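PDB 3GBV: putative LacI-family transcriptional regulator from Bacteroides fragilis, which probably controls transcription as a LacI-type repressor or activator, its periplasmic-binding-protein-like domain probably sensing a small-molecule effector. Local coordinates for residues 10-15 / 68-73; 14-19 / 48-53; 210-215 / 234-239; 248-253 / 283-288. All coordinates share one frame; numbering follows the deposited sequence.

Contact 1: residues 10-15 / 68-73; sequences TFACLL and EQPDGV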
loop_
_atom_site.group_PDB
_atom_site.type_symbol
_atom_site.label_atom_id
_atom_site.label_comp_id
_atom_site.label_asym_id
_atom_site.label_seq_id
_atom_site.Cartn_x
_atom_site.Cartn_y
_atom_site.Cartn_z
ATOM N N THR A 10 11.109 30.921 -4.458
ATOM C CA THR A 10 12.173 29.949 -4.669
ATOM C C THR A 10 12.323 28.999 -3.487
ATOM O O THR A 10 12.580 29.430 -2.365
ATOM C CB THR A 10 13.521 30.667 -4.919
ATOM O OG1 THR A 10 13.367 31.593 -6.005
ATOM C CG2 THR A 10 14.607 29.662 -5.282
ATOM N N PHE A 11 12.147 27.705 -3.745
ATOM C CA PHE A 11 12.272 26.695 -2.703
ATOM C C PHE A 11 13.523 25.880 -2.965
ATOM O O PHE A 11 13.618 25.188 -3.977
ATOM C CB PHE A 11 11.058 25.760 -2.693
ATOM C CG PHE A 11 9.740 26.467 -2.534
ATOM C CD1 PHE A 11 9.564 27.440 -1.550
ATOM C CD2 PHE A 11 8.663 26.135 -3.350
ATOM C CE1 PHE A 11 8.332 28.068 -1.382
ATOM C CE2 PHE A 11 7.429 26.754 -3.192
ATOM C CZ PHE A 11 7.261 27.725 -2.204
ATOM N N ALA A 12 14.489 25.970 -2.058
ATOM C CA ALA A 12 15.733 25.224 -2.224
ATOM C C ALA A 12 15.566 23.807 -1.676
ATOM O O ALA A 12 15.208 23.625 -0.512
ATOM C CB ALA A 12 16.873 25.945 -1.504
ATOM N N CYS A 13 15.823 22.809 -2.511
ATOM C CA CYS A 13 15.700 21.416 -2.090
ATOM C C CYS A 13 17.085 20.784 -2.024
ATOM O O CYS A 13 17.722 20.560 -3.051
ATOM C CB CYS A 13 14.817 20.641 -3.073
ATOM S SG CYS A 13 13.238 21.466 -3.447
ATOM N N LEU A 14 17.549 20.497 -0.814
ATOM C CA LEU A 14 18.874 19.915 -0.627
ATOM C C LEU A 14 18.781 18.409 -0.407
ATOM O O LEU A 14 18.277 17.945 0.618
ATOM C CB LEU A 14 19.562 20.599 0.556
ATOM C CG LEU A 14 21.058 20.364 0.766
ATOM C CD1 LEU A 14 21.828 20.803 -0.476
ATOM C CD2 LEU A 14 21.526 21.142 2.004
ATOM N N LEU A 15 19.261 17.652 -1.388
ATOM C CA LEU A 15 19.220 16.199 -1.334
ATOM C C LEU A 15 20.609 15.609 -1.563
ATOM O O LEU A 15 21.485 16.258 -2.142
ATOM C CB LEU A 15 18.276 15.666 -2.416
ATOM C CG LEU A 15 16.850 16.213 -2.481
ATOM C CD1 LEU A 15 16.204 15.766 -3.785
ATOM C CD2 LEU A 15 16.053 15.730 -1.289
ATOM N N GLU A 68 21.671 31.976 -1.283
ATOM C CA GLU A 68 20.789 32.157 -2.430
ATOM C C GLU A 68 19.522 32.858 -1.954
ATOM O O GLU A 68 18.673 33.235 -2.758
ATOM C CB GLU A 68 20.445 30.810 -3.070
ATOM C CG GLU A 68 21.497 30.327 -4.054
ATOM C CD GLU A 68 21.460 28.824 -4.283
ATOM O OE1 GLU A 68 21.250 28.399 -5.441
ATOM O OE2 GLU A 68 21.651 28.063 -3.308
ATOM N N GLN A 69 19.405 33.028 -0.639
ATOM C CA GLN A 69 18.255 33.694 -0.029
ATOM C C GLN A 69 16.918 33.068 -0.448
ATOM O O GLN A 69 16.044 33.751 -0.971
ATOM C CB GLN A 69 18.247 35.178 -0.418
ATOM C CG GLN A 69 19.616 35.855 -0.402
ATOM C CD GLN A 69 19.578 37.256 -0.998
ATOM O OE1 GLN A 69 18.985 38.171 -0.428
ATOM N NE2 GLN A 69 20.206 37.425 -2.156
ATOM N N PRO A 70 16.737 31.759 -0.213
ATOM C CA PRO A 70 15.477 31.122 -0.600
ATOM C C PRO A 70 14.330 31.409 0.366
ATOM O O PRO A 70 14.552 31.693 1.542
ATOM C CB PRO A 70 15.846 29.647 -0.626
ATOM C CG PRO A 70 16.775 29.543 0.531
ATOM C CD PRO A 70 17.668 30.766 0.351
ATOM N N ASP A 71 13.106 31.328 -0.150
ATOM C CA ASP A 71 11.890 31.552 0.629
ATOM C C ASP A 71 11.651 30.374 1.549
ATOM O O ASP A 71 11.225 30.532 2.692
ATOM C CB ASP A 71 10.689 31.685 -0.300
ATOM C CG ASP A 71 10.800 32.874 -1.204
ATOM O OD1 ASP A 71 10.618 34.002 -0.699
ATOM O OD2 ASP A 71 11.086 32.677 -2.408
ATOM N N GLY A 72 11.909 29.184 1.020
ATOM C CA GLY A 72 11.722 27.978 1.796
ATOM C C GLY A 72 12.738 26.917 1.432
ATOM O O GLY A 72 13.376 26.965 0.371
ATOM N N VAL A 73 12.884 25.947 2.322
ATOM C CA VAL A 73 13.819 24.861 2.113
ATOM C C VAL A 73 13.244 23.518 2.539
ATOM O O VAL A 73 12.568 23.427 3.554
ATOM C CB VAL A 73 15.106 25.068 2.940
ATOM C CG1 VAL A 73 16.096 23.948 2.642
ATOM C CG2 VAL A 73 15.709 26.431 2.649
#

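Contact 2: residues 14-19 / 48-53; sequences LLPKHL and THYDPY. With EDO (1,2-ethanediol), chain C.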
loop_
_atom_site.group_PDB
_atom_site.type_symbol
_atom_site.label_atom_id
_atom_site.label_comp_id
_atom_site.label_asym_id
_atom_site.label_seq_id
_atom_site.Cartn_x
_atom_site.Cartn_y
_atom_site.Cartn_z
ATOM N N LEU A 14 17.549 20.497 -0.814
ATOM C CA LEU A 14 18.874 19.915 -0.627
ATOM C C LEU A 14 18.781 18.409 -0.407
ATOM O O LEU A 14 18.277 17.945 0.618
ATOM C CB LEU A 14 19.562 20.599 0.556
ATOM C CG LEU A 14 21.058 20.364 0.766
ATOM C CD1 LEU A 14 21.828 20.803 -0.476
ATOM C CD2 LEU A 14 21.526 21.142 2.004
ATOM N N LEU A 15 19.261 17.652 -1.388
ATOM C CA LEU A 15 19.220 16.199 -1.334
ATOM C C LEU A 15 20.609 15.609 -1.563
ATOM O O LEU A 15 21.485 16.258 -2.142
ATOM C CB LEU A 15 18.276 15.666 -2.416
ATOM C CG LEU A 15 16.850 16.213 -2.481
ATOM C CD1 LEU A 15 16.204 15.766 -3.785
ATOM C CD2 LEU A 15 16.053 15.730 -1.289
ATOM N N PRO A 16 20.832 14.370 -1.101
ATOM C CA PRO A 16 22.126 13.697 -1.270
ATOM C C PRO A 16 22.421 13.415 -2.743
ATOM O O PRO A 16 21.530 13.003 -3.489
ATOM C CB PRO A 16 21.944 12.393 -0.490
ATOM C CG PRO A 16 20.925 12.738 0.552
ATOM C CD PRO A 16 19.943 13.582 -0.228
ATOM N N LYS A 17 23.664 13.640 -3.165
ATOM C CA LYS A 17 24.043 13.354 -4.546
ATOM C C LYS A 17 23.695 11.890 -4.781
ATOM O O LYS A 17 23.780 11.072 -3.866
ATOM C CB LYS A 17 25.550 13.565 -4.762
ATOM C CG LYS A 17 25.998 15.028 -4.832
ATOM C CD LYS A 17 27.525 15.136 -4.846
ATOM C CE LYS A 17 28.005 16.588 -4.874
ATOM N NZ LYS A 17 29.469 16.699 -4.565
ATOM N N HIS A 18 23.301 11.562 -6.006
ATOM C CA HIS A 18 22.927 10.196 -6.341
ATOM C C HIS A 18 22.914 9.988 -7.854
ATOM O O HIS A 18 23.095 10.935 -8.619
ATOM C CB HIS A 18 21.536 9.893 -5.778
ATOM C CG HIS A 18 20.447 10.730 -6.375
ATOM N ND1 HIS A 18 20.235 12.044 -6.022
ATOM C CD2 HIS A 18 19.534 10.450 -7.337
ATOM C CE1 HIS A 18 19.243 12.540 -6.739
ATOM N NE2 HIS A 18 18.801 11.592 -7.547
ATOM N N LEU A 19 22.699 8.744 -8.279
ATOM C CA LEU A 19 22.635 8.412 -9.702
ATOM C C LEU A 19 21.167 8.254 -10.067
ATOM O O LEU A 19 20.367 7.822 -9.237
ATOM C CB LEU A 19 23.353 7.090 -9.983
ATOM C CG LEU A 19 24.802 6.927 -9.522
ATOM C CD1 LEU A 19 25.273 5.503 -9.804
ATOM C CD2 LEU A 19 25.679 7.935 -10.232
ATOM N N THR A 48 19.712 21.158 -5.317
ATOM C CA THR A 48 21.166 21.108 -5.275
ATOM C C THR A 48 21.491 19.840 -4.526
ATOM O O THR A 48 20.801 19.480 -3.572
ATOM C CB THR A 48 21.815 22.309 -4.534
ATOM O OG1 THR A 48 21.624 22.176 -3.121
ATOM C CG2 THR A 48 21.220 23.612 -5.008
ATOM N N HIS A 49 22.528 19.153 -4.974
ATOM C CA HIS A 49 22.948 17.913 -4.349
ATOM C C HIS A 49 24.164 18.180 -3.495
ATOM O O HIS A 49 24.957 19.077 -3.787
ATOM C CB HIS A 49 23.257 16.892 -5.425
ATOM C CG HIS A 49 22.109 16.654 -6.346
ATOM N ND1 HIS A 49 20.993 15.940 -5.969
ATOM C CD2 HIS A 49 21.869 17.094 -7.603
ATOM C CE1 HIS A 49 20.114 15.951 -6.954
ATOM N NE2 HIS A 49 20.621 16.647 -7.957
ATOM N N TYR A 50 24.315 17.397 -2.438
ATOM C CA TYR A 50 25.429 17.588 -1.531
ATOM C C TYR A 50 26.170 16.301 -1.221
ATOM O O TYR A 50 25.604 15.209 -1.316
ATOM C CB TYR A 50 24.921 18.202 -0.227
ATOM C CG TYR A 50 24.088 17.266 0.623
ATOM C CD1 TYR A 50 24.696 16.348 1.483
ATOM C CD2 TYR A 50 22.691 17.333 0.613
ATOM C CE1 TYR A 50 23.936 15.530 2.323
ATOM C CE2 TYR A 50 21.921 16.516 1.446
ATOM C CZ TYR A 50 22.550 15.619 2.304
ATOM O OH TYR A 50 21.799 14.842 3.168
ATOM N N ASP A 51 27.441 16.437 -0.850
ATOM C CA ASP A 51 28.245 15.286 -0.478
ATOM C C ASP A 51 27.835 15.072 0.970
ATOM O O ASP A 51 28.046 15.943 1.809
ATOM C CB ASP A 51 29.737 15.609 -0.557
ATOM C CG ASP A 51 30.605 14.369 -0.434
ATOM O OD1 ASP A 51 30.187 13.419 0.271
ATOM O OD2 ASP A 51 31.706 14.350 -1.033
ATOM N N PRO A 52 27.240 13.919 1.282
ATOM C CA PRO A 52 26.799 13.644 2.652
ATOM C C PRO A 52 27.888 13.316 3.666
ATOM O O PRO A 52 27.664 13.416 4.872
ATOM C CB PRO A 52 25.838 12.460 2.485
ATOM C CG PRO A 52 25.556 12.398 0.992
ATOM C CD PRO A 52 26.856 12.818 0.387
ATOM N N TYR A 53 29.066 12.929 3.194
ATOM C CA TYR A 53 30.112 12.540 4.125
ATOM C C TYR A 53 31.333 13.438 4.168
ATOM O O TYR A 53 32.296 13.159 4.884
ATOM C CB TYR A 53 30.497 11.085 3.846
ATOM C CG TYR A 53 29.271 10.200 3.716
ATOM C CD1 TYR A 53 28.686 9.963 2.472
ATOM C CD2 TYR A 53 28.639 9.683 4.847
ATOM C CE1 TYR A 53 27.500 9.233 2.359
ATOM C CE2 TYR A 53 27.457 8.956 4.746
ATOM C CZ TYR A 53 26.893 8.736 3.504
ATOM O OH TYR A 53 25.724 8.025 3.410
HETATM C C1 EDO C . 23.561 16.352 5.917
HETATM O O1 EDO C . 22.964 15.662 7.020
HETATM C C2 EDO C . 25.043 15.979 5.816
HETATM O O2 EDO C . 25.178 14.561 5.647
#

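Contact 3: residues 210-215 / 234-239; sequences KVYIIG and LERNVT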
loop_
_atom_site.group_PDB
_atom_site.type_symbol
_atom_site.label_atom_id
_atom_site.label_comp_id
_atom_site.label_asym_id
_atom_site.label_seq_id
_atom_site.Cartn_x
_atom_site.Cartn_y
_atom_site.Cartn_z
ATOM N N LYS A 210 19.234 0.064 -0.914
ATOM C CA LYS A 210 20.067 -0.620 -1.900
ATOM C C LYS A 210 20.093 -2.131 -1.662
ATOM O O LYS A 210 21.155 -2.751 -1.737
ATOM C CB LYS A 210 21.503 -0.091 -1.820
ATOM C CG LYS A 210 21.623 1.416 -1.633
ATOM C CD LYS A 210 21.398 2.179 -2.926
ATOM C CE LYS A 210 22.689 2.307 -3.728
ATOM N NZ LYS A 210 23.712 3.141 -3.023
ATOM N N VAL A 211 18.937 -2.721 -1.377
ATOM C CA VAL A 211 18.865 -4.151 -1.126
ATOM C C VAL A 211 19.280 -4.954 -2.366
ATOM O O VAL A 211 19.677 -6.110 -2.257
ATOM C CB VAL A 211 17.428 -4.573 -0.694
ATOM C CG1 VAL A 211 16.462 -4.421 -1.856
ATOM C CG2 VAL A 211 17.430 -6.003 -0.183
ATOM N N TYR A 212 19.200 -4.330 -3.536
ATOM C CA TYR A 212 19.564 -4.991 -4.783
ATOM C C TYR A 212 21.020 -5.459 -4.789
ATOM O O TYR A 212 21.376 -6.389 -5.519
ATOM C CB TYR A 212 19.312 -4.055 -5.975
ATOM C CG TYR A 212 20.193 -2.824 -6.009
ATOM C CD1 TYR A 212 21.521 -2.905 -6.430
ATOM C CD2 TYR A 212 19.705 -1.579 -5.613
ATOM C CE1 TYR A 212 22.340 -1.785 -6.458
ATOM C CE2 TYR A 212 20.525 -0.443 -5.637
ATOM C CZ TYR A 212 21.841 -0.561 -6.061
ATOM O OH TYR A 212 22.663 0.540 -6.094
ATOM N N ILE A 213 21.861 -4.807 -3.988
ATOM C CA ILE A 213 23.273 -5.177 -3.910
ATOM C C ILE A 213 23.363 -6.620 -3.415
ATOM O O ILE A 213 24.141 -7.421 -3.926
ATOM C CB ILE A 213 24.048 -4.255 -2.929
ATOM C CG1 ILE A 213 24.128 -2.842 -3.495
ATOM C CG2 ILE A 213 25.451 -4.789 -2.693
ATOM C CD1 ILE A 213 24.627 -1.823 -2.500
ATOM N N ILE A 214 22.547 -6.939 -2.419
ATOM C CA ILE A 214 22.525 -8.274 -1.847
ATOM C C ILE A 214 21.736 -9.193 -2.766
ATOM O O ILE A 214 22.087 -10.358 -2.953
ATOM C CB ILE A 214 21.841 -8.290 -0.471
ATOM C CG1 ILE A 214 22.440 -7.212 0.446
ATOM C CG2 ILE A 214 21.973 -9.677 0.142
ATOM C CD1 ILE A 214 23.855 -7.492 0.880
ATOM N N GLY A 215 20.658 -8.663 -3.329
ATOM C CA GLY A 215 19.833 -9.455 -4.216
ATOM C C GLY A 215 20.548 -9.884 -5.486
ATOM O O GLY A 215 20.454 -11.042 -5.897
ATOM N N LEU A 234 13.143 0.870 -6.010
ATOM C CA LEU A 234 14.124 1.175 -7.046
ATOM C C LEU A 234 13.917 0.078 -8.086
ATOM O O LEU A 234 13.501 -1.033 -7.746
ATOM C CB LEU A 234 15.548 1.077 -6.508
ATOM C CG LEU A 234 16.166 2.298 -5.835
ATOM C CD1 LEU A 234 15.380 2.639 -4.580
ATOM C CD2 LEU A 234 17.630 2.002 -5.504
ATOM N N GLU A 235 14.218 0.370 -9.343
ATOM C CA GLU A 235 14.024 -0.614 -10.397
ATOM C C GLU A 235 14.818 -1.898 -10.153
ATOM O O GLU A 235 14.328 -2.992 -10.408
ATOM C CB GLU A 235 14.396 -0.020 -11.754
ATOM C CG GLU A 235 13.637 -0.668 -12.893
ATOM C CD GLU A 235 14.104 -0.217 -14.261
ATOM O OE1 GLU A 235 14.218 1.012 -14.484
ATOM O OE2 GLU A 235 14.345 -1.099 -15.116
ATOM N N ARG A 236 16.040 -1.775 -9.654
ATOM C CA ARG A 236 16.833 -2.961 -9.404
ATOM C C ARG A 236 16.273 -3.749 -8.233
ATOM O O ARG A 236 16.409 -4.973 -8.168
ATOM C CB ARG A 236 18.297 -2.583 -9.179
ATOM C CG ARG A 236 18.923 -1.925 -10.412
ATOM C CD ARG A 236 20.374 -2.331 -10.567
ATOM N NE ARG A 236 21.289 -1.277 -10.169
ATOM C CZ ARG A 236 22.581 -1.465 -9.931
ATOM N NH1 ARG A 236 23.119 -2.675 -10.046
ATOM N NH2 ARG A 236 23.331 -0.436 -9.571
ATOM N N ASN A 237 15.617 -3.050 -7.311
ATOM C CA ASN A 237 15.012 -3.720 -6.166
ATOM C C ASN A 237 13.824 -4.542 -6.636
ATOM O O ASN A 237 13.649 -5.698 -6.243
ATOM C CB ASN A 237 14.538 -2.701 -5.130
ATOM C CG ASN A 237 15.663 -2.188 -4.267
ATOM O OD1 ASN A 237 16.810 -2.613 -4.410
ATOM N ND2 ASN A 237 15.341 -1.267 -3.353
ATOM N N VAL A 238 13.004 -3.932 -7.486
ATOM C CA VAL A 238 11.821 -4.604 -8.004
ATOM C C VAL A 238 12.188 -5.834 -8.833
ATOM O O VAL A 238 11.518 -6.860 -8.746
ATOM C CB VAL A 238 10.970 -3.643 -8.850
ATOM C CG1 VAL A 238 9.832 -4.410 -9.508
ATOM C CG2 VAL A 238 10.423 -2.520 -7.963
ATOM N N THR A 239 13.247 -5.730 -9.632
ATOM C CA THR A 239 13.699 -6.854 -10.451
ATOM C C THR A 239 14.052 -8.023 -9.534
ATOM O O THR A 239 13.669 -9.167 -9.802
ATOM C CB THR A 239 14.947 -6.469 -11.296
ATOM O OG1 THR A 239 14.584 -5.459 -12.243
ATOM C CG2 THR A 239 15.493 -7.682 -12.059
#

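Contact 4: residues 248-253 / 283-288; sequences FLIAQQ and IDLLTK. With EDO (1,2-ethanediol), chain F.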
loop_
_atom_site.group_PDB
_atom_site.type_symbol
_atom_site.label_atom_id
_atom_site.label_comp_id
_atom_site.label_asym_id
_atom_site.label_seq_id
_atom_site.Cartn_x
_atom_site.Cartn_y
_atom_site.Cartn_z
ATOM N N PHE A 248 10.133 -9.389 0.147
ATOM C CA PHE A 248 9.266 -8.259 0.405
ATOM C C PHE A 248 10.063 -6.969 0.242
ATOM O O PHE A 248 11.275 -6.931 0.484
ATOM C CB PHE A 248 8.715 -8.287 1.842
ATOM C CG PHE A 248 7.889 -9.504 2.177
ATOM C CD1 PHE A 248 6.750 -9.822 1.443
ATOM C CD2 PHE A 248 8.228 -10.308 3.265
ATOM C CE1 PHE A 248 5.965 -10.920 1.789
ATOM C CE2 PHE A 248 7.445 -11.411 3.617
ATOM C CZ PHE A 248 6.310 -11.719 2.879
ATOM N N LEU A 249 9.363 -5.925 -0.185
ATOM C CA LEU A 249 9.939 -4.597 -0.303
ATOM C C LEU A 249 8.957 -3.689 0.437
ATOM O O LEU A 249 7.740 -3.834 0.305
ATOM C CB LEU A 249 10.068 -4.147 -1.766
ATOM C CG LEU A 249 11.164 -4.816 -2.608
ATOM C CD1 LEU A 249 11.082 -4.323 -4.053
ATOM C CD2 LEU A 249 12.535 -4.512 -2.008
ATOM N N ILE A 250 9.489 -2.777 1.238
ATOM C CA ILE A 250 8.657 -1.842 1.974
ATOM C C ILE A 250 8.798 -0.495 1.295
ATOM O O ILE A 250 9.906 -0.002 1.107
ATOM C CB ILE A 250 9.098 -1.755 3.439
ATOM C CG1 ILE A 250 8.874 -3.125 4.109
ATOM C CG2 ILE A 250 8.342 -0.634 4.142
ATOM C CD1 ILE A 250 9.487 -3.270 5.499
ATOM N N ALA A 251 7.672 0.089 0.899
ATOM C CA ALA A 251 7.689 1.378 0.219
ATOM C C ALA A 251 7.197 2.493 1.130
ATOM O O ALA A 251 6.510 2.243 2.120
ATOM C CB ALA A 251 6.834 1.308 -1.036
ATOM N N GLN A 252 7.536 3.729 0.785
ATOM C CA GLN A 252 7.129 4.876 1.596
ATOM C C GLN A 252 6.619 6.054 0.757
ATOM O O GLN A 252 6.489 7.171 1.259
ATOM C CB GLN A 252 8.307 5.334 2.451
ATOM C CG GLN A 252 9.503 5.721 1.615
ATOM C CD GLN A 252 10.689 6.108 2.449
ATOM O OE1 GLN A 252 11.785 5.623 2.223
ATOM N NE2 GLN A 252 10.482 6.992 3.414
ATOM N N GLN A 253 6.328 5.794 -0.512
ATOM C CA GLN A 253 5.839 6.822 -1.425
ATOM C C GLN A 253 6.725 8.072 -1.484
ATOM O O GLN A 253 6.347 9.149 -1.002
ATOM C CB GLN A 253 4.409 7.213 -1.046
ATOM C CG GLN A 253 3.387 6.128 -1.343
ATOM C CD GLN A 253 2.022 6.448 -0.789
ATOM O OE1 GLN A 253 1.517 7.562 -0.941
ATOM N NE2 GLN A 253 1.407 5.466 -0.152
ATOM N N ILE A 283 3.549 2.578 5.540
ATOM C CA ILE A 283 4.519 1.484 5.546
ATOM C C ILE A 283 3.907 0.409 4.634
ATOM O O ILE A 283 3.294 -0.554 5.099
ATOM C CB ILE A 283 4.702 0.974 7.003
ATOM C CG1 ILE A 283 5.273 2.116 7.862
ATOM C CG2 ILE A 283 5.598 -0.252 7.046
ATOM C CD1 ILE A 283 5.108 1.900 9.348
ATOM N N ASP A 284 4.058 0.604 3.326
ATOM C CA ASP A 284 3.491 -0.311 2.341
ATOM C C ASP A 284 4.296 -1.582 2.090
ATOM O O ASP A 284 5.510 -1.538 1.872
ATOM C CB ASP A 284 3.278 0.406 1.000
ATOM C CG ASP A 284 2.292 1.564 1.100
ATOM O OD1 ASP A 284 1.325 1.454 1.883
ATOM O OD2 ASP A 284 2.481 2.578 0.383
ATOM N N LEU A 285 3.604 -2.717 2.119
ATOM C CA LEU A 285 4.248 -3.993 1.863
ATOM C C LEU A 285 3.993 -4.463 0.433
ATOM O O LEU A 285 2.847 -4.569 -0.014
ATOM C CB LEU A 285 3.747 -5.059 2.826
ATOM C CG LEU A 285 4.521 -6.340 2.564
ATOM C CD1 LEU A 285 5.804 -6.327 3.398
ATOM C CD2 LEU A 285 3.649 -7.528 2.878
ATOM N N LEU A 286 5.067 -4.741 -0.288
ATOM C CA LEU A 286 4.923 -5.202 -1.654
ATOM C C LEU A 286 5.554 -6.564 -1.871
ATOM O O LEU A 286 6.578 -6.905 -1.267
ATOM C CB LEU A 286 5.501 -4.159 -2.612
ATOM C CG LEU A 286 4.589 -2.927 -2.526
ATOM C CD1 LEU A 286 5.386 -1.654 -2.631
ATOM C CD2 LEU A 286 3.521 -3.014 -3.595
ATOM N N THR A 287 4.897 -7.363 -2.703
ATOM C CA THR A 287 5.388 -8.695 -3.033
ATOM C C THR A 287 5.337 -8.813 -4.547
ATOM O O THR A 287 4.817 -7.935 -5.230
ATOM C CB THR A 287 4.503 -9.810 -2.430
ATOM O OG1 THR A 287 3.259 -9.875 -3.134
ATOM C CG2 THR A 287 4.224 -9.537 -0.977
ATOM N N LYS A 288 5.876 -9.903 -5.065
ATOM C CA LYS A 288 5.882 -10.138 -6.496
ATOM C C LYS A 288 4.449 -10.133 -7.026
ATOM O O LYS A 288 4.190 -9.648 -8.122
ATOM C CB LYS A 288 6.540 -11.492 -6.779
ATOM C CG LYS A 288 6.663 -11.885 -8.239
ATOM C CD LYS A 288 7.297 -13.279 -8.354
ATOM C CE LYS A 288 7.177 -13.871 -9.764
ATOM N NZ LYS A 288 7.864 -13.030 -10.788
HETATM C C1 EDO F . 0.412 -1.978 0.363
HETATM O O1 EDO F . 0.269 -3.367 -0.032
HETATM C C2 EDO F . -0.038 -1.753 1.827
HETATM O O2 EDO F . 0.924 -2.278 2.741
#

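Contact 1: residues 10-15 / 68-73
D71 reaches T10 with its carboxylate: OD2 takes the backbone N of T10 at 2.7 Å, almost straight at 172°, through the lone pair that points away from OD1. With CG anti to its own carbonyl carbon (chi1 -63°), the acid is folded back beside its backbone N, and that N-H donates to T10 O at 3.0 Å. One residue thus holds both backbone polar atoms of T10, the N by its carboxylate and the O by its N-H; G72 N adds a weak bond to that O. From here the chains run as parallel strands, 9-16 beside 72-75, in the Rossmann-like sheet of the N-terminal lobe of a periplasmic-binding-protein fold, with A12 N bonded to G72 O. The F11 ring turns its edge to the second strand, G72 N lying near the ring plane 3.9 Å from CD1; glycine suits this place, its bare CA 4.0 Å from F11 CD1. Beyond the ring, helix 254-270 supplies I262, L265, C266 and L269. A12 points to the other face of the sheet, its small methyl 3.9 Å from P70 CB and 4.3 Å from V73 CG2. V73 instead lays CG1 against A12 O.

Contact 2: residues 14-19 / 48-53
Y50 sends its ring back across the end of strand 9-16. Its CB lies 4.0 Å from L14 CD1. CG sits between the backbone N and the carbonyl carbon (chi1 70°), a turn that swings the ring over the neighbouring strand. CD2 then meets L14 CG at 3.4 Å, the two side chains crossing at about a right angle, and CE2 passes over the peptide between L15 and P16. One face of the ring covers P16 CA, a CH-pi contact 4.0 Å from the centroid. At the tip OH touches P16 CG, while it is hydrogen-bonded outside the segments with A76 O and T78 OG1. Proline suits this place: it gives the ring an apolar flank and, having no N-H, needs no acceptor.

Parallel pairing joins the strands of the beta-alpha-beta unit 9-16, 23-37, 43-50: T48 O takes L15 N, L15 O takes Y50 N, and Y50 O takes K17 N at 3.1 Å. H18 ND1 donates to P16 O at 3.0 Å, which holds the H18 ring in place, where it meets H49 obliquely. Buried H49 ND1 and T48 OG1 have no partner in the model, so cohesion comes from backbone bonds and apolar contact.

Contact 3: residues 210-215 / 234-239
N237 OD1 accepts a weak hydrogen bond from the backbone N of Y212 at 3.1 Å, bent to 126°, and V211 CG1 lies just as close without bonding. The contact joins the start of helix 212-220 to the first turn of helix 235-243, in the C-terminal lobe of a periplasmic-binding-protein fold, where helices alternate with the strands of a central sheet. An asparagine suits the junction because its amide can accept with one end and donate with the other: ND2 gives hydrogen bonds to D232 O and S209 O, in the loops that lead into the two helices. The buried amide is thus bonded at both ends, with V211 and L249 packed beside it.

Y212 carries most of the remaining contact. Its CG stands between the backbone N and the carbonyl carbon (chi1 66°), which brings the ring towards helix 235-243. There L234 CD2 meets the ring edge at CE2, 3.8 Å away, and N237 OD1 also lies at the edge. One face takes R236, whose guanidinium is stacked flat on the ring, centres 4.2 Å apart and planes at 29°. The opposite face has K210 O above it, offset toward the rim. Arginine suits this more open margin: its flat head can lie on the tyrosine while NH1 forms a salt bridge with E216, further along helix 212-220. The R236 chain bends at its second and third torsions to get there, its CB 3.7 Å from Y212 CG and its CZ 3.5 Å from Y212 CE1.

Contact 4: residues 248-253 / 283-288
L249 and L286 exchange both backbone bonds across this antiparallel ladder, L249 N giving to L286 O at 3.1 Å and L286 N to L249 O at 2.9 Å. A251 and D284 form the next hydrogen-bonded pair, A251 N reaching D284 O at 2.9 Å and D284 N returning a bond to A251 O at 3.2 Å. Between them I250 and L285 make the non-hydrogen-bonded pair. The N and O of L285 point outward to a 1,2-ethanediol, probably from the crystallisation liquor: L285 N gives to its O2 at 2.8 Å and its O1 gives to L285 O. The diol also bonds to L285 O of the second subunit.

D284 suits the strand margin because its carboxylate can bind groups beyond the ladder. OD2 receives Q253 NE2 at 3.1 Å through the lone pair on the side of OD1, the amide and carboxylate almost coplanar, and is bonded as well to Y294 OH. Two partners thus hold one oxygen.

Apolar residues fill the rest: A251 CB lies 3.7 Å from L286 CD1, and T287 CG2 meets the F248 ring edge 3.5 Å from CD1. Strand 284-286 is the outermost of its sheet within the chain. On its inner side, 246-251 leads on to 227-231; helix 235-243 lies against L249, helix 117-131 against F248, I283 and L285, and L285 of the second subunit packs on its counterpart.

From the N terminus, strand 9-16 serves contacts 1 and 2 together, pairing on one side with 72-75 and on the other with 43-50. Contact 2 closes the shorter loop, around helix 23-37, and this lies within the longer one closed by contact 1, which also takes in helix 55-66; a probable hydrogen bond from T48 N to C13 O links the two. Both belong to the N-terminal lobe. Contact 3 opens only after they have closed, joining consecutive helices around strand 227-231, and contact 4 follows in series, returning the late strand 284-286 to the C-terminal sheet. There L249 packs on V211 and N237, so contacts 3 and 4 touch, while the centres of contacts 1 and 4 are about 31 Å apart.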